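PDB 3C7A: octopine dehydrogenase from Pecten maximus, which catalyses the NADH-dependent reductive condensation of L-arginine with pyruvate to D-octopine, and the reverse oxidation of D-octopine by NAD(+). Local coordinates for residues W220-A231 with H308-P319. Sequence-based numbering, arbitrary orientation.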
ATOM      1  N   TRP A 220       5.267 -20.548  14.275  1.00 24.59           N
ATOM      2  CA  TRP A 220       4.231 -21.588  14.190  1.00 25.00           C
ATOM      3  C   TRP A 220       4.446 -22.599  13.056  1.00 25.41           C
ATOM      4  O   TRP A 220       3.570 -23.425  12.781  1.00 25.40           O
ATOM      5  CB  TRP A 220       2.837 -20.952  14.070  1.00 24.87           C
ATOM      6  CG  TRP A 220       2.558 -19.853  15.066  1.00 24.85           C
ATOM      7  CD1 TRP A 220       2.418 -18.521  14.796  1.00 24.73           C
ATOM      8  CD2 TRP A 220       2.389 -19.993  16.485  1.00 24.72           C
ATOM      9  NE1 TRP A 220       2.171 -17.824  15.955  1.00 24.70           N
ATOM     10  CE2 TRP A 220       2.149 -18.701  17.006  1.00 24.77           C
ATOM     11  CE3 TRP A 220       2.419 -21.084  17.366  1.00 24.82           C
ATOM     12  CZ2 TRP A 220       1.939 -18.470  18.371  1.00 24.76           C
ATOM     13  CZ3 TRP A 220       2.208 -20.853  18.724  1.00 24.71           C
ATOM     14  CH2 TRP A 220       1.972 -19.555  19.211  1.00 24.80           C
ATOM     15  N   GLY A 221       5.615 -22.540  12.418  1.00 25.89           N
ATOM     16  CA  GLY A 221       5.933 -23.375  11.252  1.00 26.54           C
ATOM     17  C   GLY A 221       5.770 -24.873  11.438  1.00 27.03           C
ATOM     18  O   GLY A 221       5.182 -25.547  10.589  1.00 27.11           O
ATOM     19  N   SER A 222       6.297 -25.394  12.543  1.00 27.47           N
ATOM     20  CA  SER A 222       6.183 -26.818  12.863  1.00 28.00           C
ATOM     21  C   SER A 222       5.493 -27.028  14.214  1.00 28.29           C
ATOM     22  O   SER A 222       6.017 -27.715  15.096  1.00 28.40           O
ATOM     23  CB  SER A 222       7.563 -27.484  12.842  1.00 27.97           C
ATOM     24  OG  SER A 222       8.418 -26.914  13.817  1.00 28.18           O
ATOM     25  N   TRP A 223       4.310 -26.431  14.358  1.00 28.63           N
ATOM     26  CA  TRP A 223       3.539 -26.478  15.600  1.00 28.98           C
ATOM     27  C   TRP A 223       2.881 -27.844  15.808  1.00 29.19           C
ATOM     28  O   TRP A 223       2.248 -28.383  14.898  1.00 29.29           O
ATOM     29  CB  TRP A 223       2.488 -25.359  15.607  1.00 28.98           C
ATOM     30  CG  TRP A 223       1.736 -25.202  16.904  1.00 29.08           C
ATOM     31  CD1 TRP A 223       2.269 -25.132  18.161  1.00 29.11           C
ATOM     32  CD2 TRP A 223       0.318 -25.064  17.064  1.00 29.06           C
ATOM     33  NE1 TRP A 223       1.271 -24.976  19.093  1.00 29.08           N
ATOM     34  CE2 TRP A 223       0.063 -24.929  18.447  1.00 29.08           C
ATOM     35  CE3 TRP A 223      -0.764 -25.048  16.171  1.00 29.15           C
ATOM     36  CZ2 TRP A 223      -1.230 -24.780  18.962  1.00 29.02           C
ATOM     37  CZ3 TRP A 223      -2.052 -24.898  16.684  1.00 29.04           C
ATOM     38  CH2 TRP A 223      -2.270 -24.767  18.068  1.00 29.05           C
ATOM     39  N   ASP A 224       3.038 -28.389  17.013  1.00 29.49           N
ATOM     40  CA  ASP A 224       2.514 -29.718  17.350  1.00 29.72           C
ATOM     41  C   ASP A 224       1.027 -29.721  17.715  1.00 29.75           C
ATOM     42  O   ASP A 224       0.359 -30.752  17.603  1.00 29.82           O
ATOM     43  CB  ASP A 224       3.348 -30.370  18.468  1.00 29.79           C
ATOM     44  CG  ASP A 224       3.437 -29.513  19.728  1.00 30.10           C
ATOM     45  OD1 ASP A 224       2.811 -28.431  19.788  1.00 30.44           O
ATOM     46  OD2 ASP A 224       4.147 -29.930  20.668  1.00 30.40           O
ATOM     47  N   GLY A 225       0.522 -28.570  18.156  1.00 29.76           N
ATOM     48  CA  GLY A 225      -0.888 -28.422  18.517  1.00 29.69           C
ATOM     49  C   GLY A 225      -1.147 -28.232  20.002  1.00 29.66           C
ATOM     50  O   GLY A 225      -2.286 -28.361  20.458  1.00 29.67           O
ATOM     51  N   LYS A 226      -0.093 -27.918  20.754  1.00 29.59           N
ATOM     52  CA  LYS A 226      -0.195 -27.726  22.204  1.00 29.52           C
ATOM     53  C   LYS A 226      -0.262 -26.242  22.582  1.00 29.28           C
ATOM     54  O   LYS A 226       0.484 -25.432  22.028  1.00 29.32           O
ATOM     55  CB  LYS A 226       0.971 -28.417  22.923  1.00 29.60           C
ATOM     56  CG  LYS A 226       1.020 -29.937  22.744  1.00 30.05           C
ATOM     57  CD  LYS A 226      -0.167 -30.633  23.402  1.00 30.79           C
ATOM     58  CE  LYS A 226      -0.190 -32.119  23.078  1.00 31.29           C
ATOM     59  NZ  LYS A 226      -1.350 -32.809  23.710  1.00 31.60           N
ATOM     60  N   PRO A 227      -1.159 -25.884  23.528  1.00 29.07           N
ATOM     61  CA  PRO A 227      -1.391 -24.484  23.911  1.00 28.83           C
ATOM     62  C   PRO A 227      -0.278 -23.869  24.767  1.00 28.62           C
ATOM     63  O   PRO A 227       0.511 -24.594  25.381  1.00 28.53           O
ATOM     64  CB  PRO A 227      -2.693 -24.558  24.713  1.00 28.85           C
ATOM     65  CG  PRO A 227      -2.687 -25.920  25.305  1.00 28.97           C
ATOM     66  CD  PRO A 227      -2.024 -26.809  24.287  1.00 29.06           C
ATOM     67  N   VAL A 228      -0.237 -22.536  24.797  1.00 28.32           N
ATOM     68  CA  VAL A 228       0.740 -21.771  25.585  1.00 28.06           C
ATOM     69  C   VAL A 228       0.048 -20.923  26.671  1.00 27.88           C
ATOM     70  O   VAL A 228      -1.149 -20.643  26.559  1.00 27.89           O
ATOM     71  CB  VAL A 228       1.643 -20.873  24.680  1.00 28.13           C
ATOM     72  CG1 VAL A 228       2.586 -21.727  23.835  1.00 28.05           C
ATOM     73  CG2 VAL A 228       0.807 -19.936  23.802  1.00 27.92           C
ATOM     74  N   PRO A 229       0.793 -20.525  27.729  1.00 27.67           N
ATOM     75  CA  PRO A 229       0.226 -19.733  28.834  1.00 27.48           C
ATOM     76  C   PRO A 229      -0.353 -18.370  28.434  1.00 27.25           C
ATOM     77  O   PRO A 229      -1.445 -18.019  28.887  1.00 27.24           O
ATOM     78  CB  PRO A 229       1.419 -19.545  29.783  1.00 27.50           C
ATOM     79  CG  PRO A 229       2.358 -20.645  29.442  1.00 27.58           C
ATOM     80  CD  PRO A 229       2.218 -20.828  27.967  1.00 27.69           C
ATOM     81  N   GLU A 230       0.373 -17.614  27.609  1.00 26.95           N
ATOM     82  CA  GLU A 230      -0.069 -16.284  27.161  1.00 26.68           C
ATOM     83  C   GLU A 230       0.478 -15.915  25.775  1.00 26.30           C
ATOM     84  O   GLU A 230       1.254 -16.670  25.186  1.00 26.23           O
ATOM     85  CB  GLU A 230       0.290 -15.204  28.197  1.00 26.68           C
ATOM     86  CG  GLU A 230       1.788 -14.985  28.412  1.00 26.93           C
ATOM     87  CD  GLU A 230       2.093 -13.841  29.371  1.00 27.05           C
ATOM     88  OE1 GLU A 230       1.383 -12.811  29.334  1.00 27.60           O
ATOM     89  OE2 GLU A 230       3.053 -13.969  30.159  1.00 27.57           O
ATOM     90  N   ALA A 231       0.067 -14.752  25.268  1.00 25.87           N
ATOM     91  CA  ALA A 231       0.502 -14.262  23.955  1.00 25.50           C
ATOM     92  C   ALA A 231       1.977 -13.840  23.949  1.00 25.17           C
ATOM     93  O   ALA A 231       2.372 -12.960  24.719  1.00 25.15           O
ATOM     94  CB  ALA A 231      -0.389 -13.112  23.495  1.00 25.49           C
ATOM     95  N   HIS A 308       1.574 -11.309  19.387  1.00 21.88           N
ATOM     96  CA  HIS A 308       0.799 -12.087  18.409  1.00 21.76           C
ATOM     97  C   HIS A 308      -0.716 -12.041  18.674  1.00 21.66           C
ATOM     98  O   HIS A 308      -1.137 -11.866  19.820  1.00 21.52           O
ATOM     99  CB  HIS A 308       1.253 -13.554  18.428  1.00 21.73           C
ATOM    100  CG  HIS A 308       2.483 -13.831  17.617  1.00 21.76           C
ATOM    101  ND1 HIS A 308       3.757 -13.710  18.129  1.00 21.82           N
ATOM    102  CD2 HIS A 308       2.632 -14.247  16.337  1.00 21.74           C
ATOM    103  CE1 HIS A 308       4.638 -14.027  17.196  1.00 21.72           C
ATOM    104  NE2 HIS A 308       3.981 -14.357  16.098  1.00 21.78           N
ATOM    105  N   PRO A 309      -1.541 -12.197  17.615  1.00 21.64           N
ATOM    106  CA  PRO A 309      -2.986 -12.383  17.804  1.00 21.60           C
ATOM    107  C   PRO A 309      -3.344 -13.821  18.213  1.00 21.54           C
ATOM    108  O   PRO A 309      -2.897 -14.774  17.566  1.00 21.49           O
ATOM    109  CB  PRO A 309      -3.568 -12.044  16.429  1.00 21.57           C
ATOM    110  CG  PRO A 309      -2.477 -12.347  15.463  1.00 21.61           C
ATOM    111  CD  PRO A 309      -1.167 -12.176  16.186  1.00 21.64           C
ATOM    112  N   VAL A 310      -4.139 -13.963  19.277  1.00 21.52           N
ATOM    113  CA  VAL A 310      -4.485 -15.279  19.850  1.00 21.47           C
ATOM    114  C   VAL A 310      -5.977 -15.430  20.207  1.00 21.55           C
ATOM    115  O   VAL A 310      -6.728 -14.452  20.186  1.00 21.47           O
ATOM    116  CB  VAL A 310      -3.620 -15.620  21.111  1.00 21.47           C
ATOM    117  CG1 VAL A 310      -2.146 -15.795  20.745  1.00 21.39           C
ATOM    118  CG2 VAL A 310      -3.796 -14.568  22.210  1.00 21.32           C
ATOM    119  N   LYS A 311      -6.386 -16.661  20.534  1.00 21.60           N
ATOM    120  CA  LYS A 311      -7.758 -16.968  20.981  1.00 21.83           C
ATOM    121  C   LYS A 311      -7.796 -18.074  22.051  1.00 21.91           C
ATOM    122  O   LYS A 311      -6.848 -18.855  22.179  1.00 21.91           O
ATOM    123  CB  LYS A 311      -8.663 -17.325  19.790  1.00 21.78           C
ATOM    124  CG  LYS A 311      -8.267 -18.592  19.032  1.00 21.87           C
ATOM    125  CD  LYS A 311      -9.160 -18.814  17.820  1.00 22.00           C
ATOM    126  CE  LYS A 311      -8.723 -20.039  17.032  1.00 22.53           C
ATOM    127  NZ  LYS A 311      -9.567 -20.259  15.825  1.00 22.99           N
ATOM    128  N   ALA A 312      -8.898 -18.140  22.802  1.00 22.09           N
ATOM    129  CA  ALA A 312      -9.024 -19.036  23.964  1.00 22.21           C
ATOM    130  C   ALA A 312      -9.343 -20.494  23.619  1.00 22.35           C
ATOM    131  O   ALA A 312     -10.277 -20.771  22.862  1.00 22.29           O
ATOM    132  CB  ALA A 312     -10.061 -18.487  24.943  1.00 22.20           C
ATOM    133  N   VAL A 313      -8.563 -21.415  24.191  1.00 22.58           N
ATOM    134  CA  VAL A 313      -8.726 -22.866  23.974  1.00 22.78           C
ATOM    135  C   VAL A 313      -8.543 -23.684  25.266  1.00 22.94           C
ATOM    136  O   VAL A 313      -8.323 -23.122  26.343  1.00 22.88           O
ATOM    137  CB  VAL A 313      -7.755 -23.416  22.881  1.00 22.77           C
ATOM    138  CG1 VAL A 313      -8.147 -22.925  21.488  1.00 22.83           C
ATOM    139  CG2 VAL A 313      -6.302 -23.064  23.200  1.00 22.73           C
ATOM    140  N   ASP A 314      -8.635 -25.009  25.143  1.00 23.16           N
ATOM    141  CA  ASP A 314      -8.421 -25.938  26.262  1.00 23.42           C
ATOM    142  C   ASP A 314      -6.991 -25.834  26.804  1.00 23.49           C
ATOM    143  O   ASP A 314      -6.023 -26.105  26.088  1.00 23.50           O
ATOM    144  CB  ASP A 314      -8.745 -27.381  25.826  1.00 23.43           C
ATOM    145  CG  ASP A 314      -8.538 -28.416  26.940  1.00 23.77           C
ATOM    146  OD1 ASP A 314      -8.406 -28.047  28.128  1.00 24.30           O
ATOM    147  OD2 ASP A 314      -8.517 -29.624  26.618  1.00 23.87           O
ATOM    148  N   GLY A 315      -6.857 -25.381  28.050  1.00 20.00           N
ATOM    149  CA  GLY A 315      -5.625 -25.307  28.814  1.00 20.00           C
ATOM    150  C   GLY A 315      -4.696 -24.219  28.311  1.00 20.00           C
ATOM    151  O   GLY A 315      -3.437 -24.326  28.559  1.00 23.74           O
ATOM    152  N   GLY A 316      -5.173 -23.158  27.717  1.00 23.76           N
ATOM    153  CA  GLY A 316      -4.349 -22.013  27.311  1.00 23.85           C
ATOM    154  C   GLY A 316      -4.885 -21.193  26.148  1.00 23.91           C
ATOM    155  O   GLY A 316      -6.099 -21.025  26.001  1.00 23.84           O
ATOM    156  N   VAL A 317      -3.965 -20.666  25.336  1.00 23.99           N
ATOM    157  CA  VAL A 317      -4.303 -19.903  24.124  1.00 24.03           C
ATOM    158  C   VAL A 317      -3.631 -20.481  22.870  1.00 24.09           C
ATOM    159  O   VAL A 317      -2.628 -21.194  22.966  1.00 24.08           O
ATOM    160  CB  VAL A 317      -3.962 -18.383  24.253  1.00 24.00           C
ATOM    161  CG1 VAL A 317      -4.858 -17.704  25.286  1.00 24.01           C
ATOM    162  CG2 VAL A 317      -2.484 -18.167  24.576  1.00 24.01           C
ATOM    163  N   ALA A 318      -4.191 -20.160  21.703  1.00 24.16           N
ATOM    164  CA  ALA A 318      -3.699 -20.656  20.415  1.00 24.32           C
ATOM    165  C   ALA A 318      -3.688 -19.544  19.351  1.00 24.48           C
ATOM    166  O   ALA A 318      -4.465 -18.594  19.453  1.00 24.38           O
ATOM    167  CB  ALA A 318      -4.549 -21.837  19.951  1.00 24.26           C
ATOM    168  N   PRO A 319      -2.809 -19.661  18.327  1.00 24.74           N
ATOM    169  CA  PRO A 319      -2.705 -18.636  17.276  1.00 24.98           C
ATOM    170  C   PRO A 319      -4.006 -18.414  16.498  1.00 25.28           C
ATOM    171  O   PRO A 319      -4.668 -19.379  16.104  1.00 25.20           O
ATOM    172  CB  PRO A 319      -1.617 -19.191  16.345  1.00 24.96           C
ATOM    173  CG  PRO A 319      -1.561 -20.652  16.640  1.00 24.81           C
ATOM    174  CD  PRO A 319      -1.853 -20.761  18.100  1.00 24.73           C
TER
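Pro319 illustrates how a proline ring can serve two tryptophans at once. Its CB stands over the face of Trp220, 4.0 Å from the centroid of the five-membered ring, a CH-pi contact 15° off the normal, while its CD lies over one face of the Trp223 six-membered ring, displaced toward the rim. Trp220 also presents its pyrrole edge to His308 in an offset edge-to-face pair, NE1 3.6 Å from His308 CD2 and the planes at 84°. With CG anti to the carbonyl carbon and beside the backbone N (chi1 -48°), the Trp220 indole lays one face over Pro319 and carries its NE1 edge to His308. Were Trp220 replaced by alanine, a gap would probably open over CB and CG of Pro319, with Trp223 alone still covering CD, and the His308 face would lose the indole edge that meets it. Trp223 is held by a hydrogen bond from Trp223 NE1 to Lys226 O (3.1 Å), and CA of Gly225 packs on the face turned from Pro319.

Further along, Val228 and Val317 form a single antiparallel, hydrogen-bonded bridge: Val228 N gives to Val317 O at 3.3 Å and Val317 N to Val228 O at 3.1 Å. Val228 CG2 and Val317 CG2 meet 3.8 Å apart, the side chains crossing nearly at right angles.

The loop leaving helix 211-220 thus lies along the hairpin of strands 310-313 and 316-319 at the periphery of the alpha-helical domain, with His308 also touching Leu216 of that helix.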